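Local structure of betainyl-CoA thiolase (Pseudomonas putida, 2HLJ) at residues 79-84 with 144-149. The protein is probably a betainyl-CoA thiolase of the hotdog-fold thioesterase superfamily, acting on acyl-CoA thioesters as an acyltransferase or hydrolase. Residues are numbered along the deposited sequence; the frame is centred on the assembly and turned at random.
Sequences QTQILG and QAPQYM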
loop_
_atom_site.group_PDB
_atom_site.type_symbol
_atom_site.label_atom_id
_atom_site.label_comp_id
_atom_site.label_asym_id
_atom_site.label_seq_id
_atom_site.Cartn_x
_atom_site.Cartn_y
_atom_site.Cartn_z
ATOM N N GLN A 79 0.226 14.565 -6.379
ATOM C CA GLN A 79 -0.930 15.450 -6.312
ATOM C C GLN A 79 -1.939 14.869 -5.331
ATOM O O GLN A 79 -2.097 13.668 -5.230
ATOM C CB GLN A 79 -1.563 15.640 -7.712
ATOM C CG GLN A 79 -0.677 16.568 -8.545
ATOM C CD GLN A 79 -1.055 16.711 -9.988
ATOM O OE1 GLN A 79 -0.198 17.043 -10.780
ATOM N NE2 GLN A 79 -2.316 16.451 -10.348
ATOM N N THR A 80 -2.601 15.728 -4.583
ATOM C CA THR A 80 -3.432 15.262 -3.478
ATOM C C THR A 80 -4.766 16.000 -3.525
ATOM O O THR A 80 -4.795 17.220 -3.681
ATOM C CB THR A 80 -2.768 15.472 -2.137
ATOM O OG1 THR A 80 -1.459 14.844 -2.099
ATOM C CG2 THR A 80 -3.649 14.933 -1.027
ATOM N N GLN A 81 -5.851 15.246 -3.451
ATOM C CA GLN A 81 -7.207 15.807 -3.278
ATOM C C GLN A 81 -7.867 15.266 -2.013
ATOM O O GLN A 81 -7.696 14.083 -1.632
ATOM C CB GLN A 81 -8.092 15.456 -4.441
ATOM C CG GLN A 81 -7.569 15.883 -5.770
ATOM C CD GLN A 81 -8.628 15.760 -6.872
ATOM O OE1 GLN A 81 -9.747 16.218 -6.711
ATOM N NE2 GLN A 81 -8.249 15.159 -7.998
ATOM N N ILE A 82 -8.631 16.139 -1.370
ATOM C CA ILE A 82 -9.420 15.784 -0.218
ATOM C C ILE A 82 -10.798 15.435 -0.769
ATOM O O ILE A 82 -11.459 16.268 -1.367
ATOM C CB ILE A 82 -9.448 16.948 0.822
ATOM C CG1 ILE A 82 -8.034 17.138 1.394
ATOM C CG2 ILE A 82 -10.446 16.664 1.951
ATOM C CD1 ILE A 82 -7.853 18.419 2.145
ATOM N N LEU A 83 -11.202 14.184 -0.585
ATOM C CA LEU A 83 -12.461 13.698 -1.107
ATOM C C LEU A 83 -13.592 13.928 -0.130
ATOM O O LEU A 83 -14.744 13.974 -0.529
ATOM C CB LEU A 83 -12.366 12.212 -1.408
ATOM C CG LEU A 83 -11.203 11.832 -2.304
ATOM C CD1 LEU A 83 -11.101 10.320 -2.397
ATOM C CD2 LEU A 83 -11.367 12.520 -3.651
ATOM N N GLY A 84 -13.267 14.096 1.147
ATOM C CA GLY A 84 -14.311 14.151 2.188
ATOM C C GLY A 84 -13.667 14.068 3.555
ATOM O O GLY A 84 -12.516 13.678 3.666
ATOM N N GLN A 144 -8.609 17.542 -11.892
ATOM C CA GLN A 144 -9.069 16.372 -12.619
ATOM C C GLN A 144 -9.766 15.409 -11.647
ATOM O O GLN A 144 -9.219 15.108 -10.588
ATOM C CB GLN A 144 -7.875 15.688 -13.293
ATOM C CG GLN A 144 -8.244 14.497 -14.183
ATOM C CD GLN A 144 -7.643 14.633 -15.565
ATOM O OE1 GLN A 144 -8.035 15.520 -16.331
ATOM N NE2 GLN A 144 -6.681 13.770 -15.887
ATOM N N ALA A 145 -10.954 14.928 -12.002
ATOM C CA ALA A 145 -11.703 14.015 -11.122
ATOM C C ALA A 145 -10.908 12.729 -10.809
ATOM O O ALA A 145 -10.207 12.188 -11.669
ATOM C CB ALA A 145 -13.066 13.661 -11.725
ATOM N N PRO A 146 -10.976 12.262 -9.560
ATOM C CA PRO A 146 -10.223 11.065 -9.204
ATOM C C PRO A 146 -10.731 9.841 -9.949
ATOM O O PRO A 146 -11.904 9.467 -9.850
ATOM C CB PRO A 146 -10.452 10.945 -7.692
ATOM C CG PRO A 146 -10.802 12.342 -7.263
ATOM C CD PRO A 146 -11.668 12.816 -8.385
ATOM N N GLN A 147 -9.851 9.234 -10.720
ATOM C CA GLN A 147 -10.253 8.102 -11.526
ATOM C C GLN A 147 -10.346 6.792 -10.726
ATOM O O GLN A 147 -11.297 6.031 -10.889
ATOM C CB GLN A 147 -9.289 7.963 -12.687
ATOM C CG GLN A 147 -9.685 6.898 -13.665
ATOM C CD GLN A 147 -8.750 6.842 -14.845
ATOM O OE1 GLN A 147 -7.897 7.721 -15.015
ATOM N NE2 GLN A 147 -8.894 5.798 -15.668
ATOM N N TYR A 148 -9.367 6.556 -9.861
ATOM C CA TYR A 148 -9.173 5.254 -9.200
ATOM C C TYR A 148 -9.796 5.263 -7.802
ATOM O O TYR A 148 -9.118 5.316 -6.762
ATOM C CB TYR A 148 -7.672 4.900 -9.203
ATOM C CG TYR A 148 -7.180 4.757 -10.628
ATOM C CD1 TYR A 148 -7.295 3.560 -11.306
ATOM C CD2 TYR A 148 -6.645 5.839 -11.311
ATOM C CE1 TYR A 148 -6.889 3.441 -12.626
ATOM C CE2 TYR A 148 -6.212 5.716 -12.628
ATOM C CZ TYR A 148 -6.360 4.525 -13.270
ATOM O OH TYR A 148 -5.948 4.429 -14.553
HETATM N N MSE A 149 -11.123 5.213 -7.824
HETATM C CA MSE A 149 -11.963 5.303 -6.657
HETATM C C MSE A 149 -12.835 4.098 -6.622
HETATM O O MSE A 149 -13.285 3.660 -7.663
HETATM C CB MSE A 149 -12.907 6.483 -6.827
HETATM C CG MSE A 149 -12.182 7.746 -6.954
HETATM SE SE MSE A 149 -11.924 8.310 -5.182
HETATM C CE MSE A 149 -13.671 9.400 -5.310
#
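The amide NE2 of Q81 donates a hydrogen bond of 2.8 Å to the backbone O of Q144. The N-H...O angle is 149°, and the approach runs nearly along the C=O axis, 163° at the acceptor. Q144 O lies close to the amide plane of Q81, and the bond helps set the turn of the flat carboxamide. CG of Q81 stands beside the backbone N, anti to the carbonyl carbon (chi1 -56°), and the extended chain beyond it carries the amide from the strand across to the loop. The Q81 side chain passes P146 at a slant, with NE2 3.9 Å from CG of the proline. Replacing Q81 by alanine removes the amide and would probably leave Q144 O without this donor and open a gap beside P146. Segment 79-84 belongs to strand 75-85 of the antiparallel hotdog sheet, whereas 144-149 is an irregular run following helix 127-138 and lying over the opposite sheet face from that helix. I82 packs on L133, L136 and V137 of the helix, while Q81 and L83 face the loop. At the L83-G84 step the backbones of both residues bond to H91 of strand 89-98, the arrangement of a classic beta bulge. L83 divides its two methyls between two partners. CD2 lies 3.7 Å from CG of P146, the two side chains passing each other in opposite directions; CD1 meets the selenomethionine M149 tip to tip, 3.5 Å from SE. The M149 chain is bent at both chi2 and chi3, with CE also near L83 CD1, at 4.0 Å. Beyond P146 the loop makes an inverse gamma turn centred on Y148, whose backbone N is hydrogen-bonded to the hydroxyl of Y93 on strand 89-98.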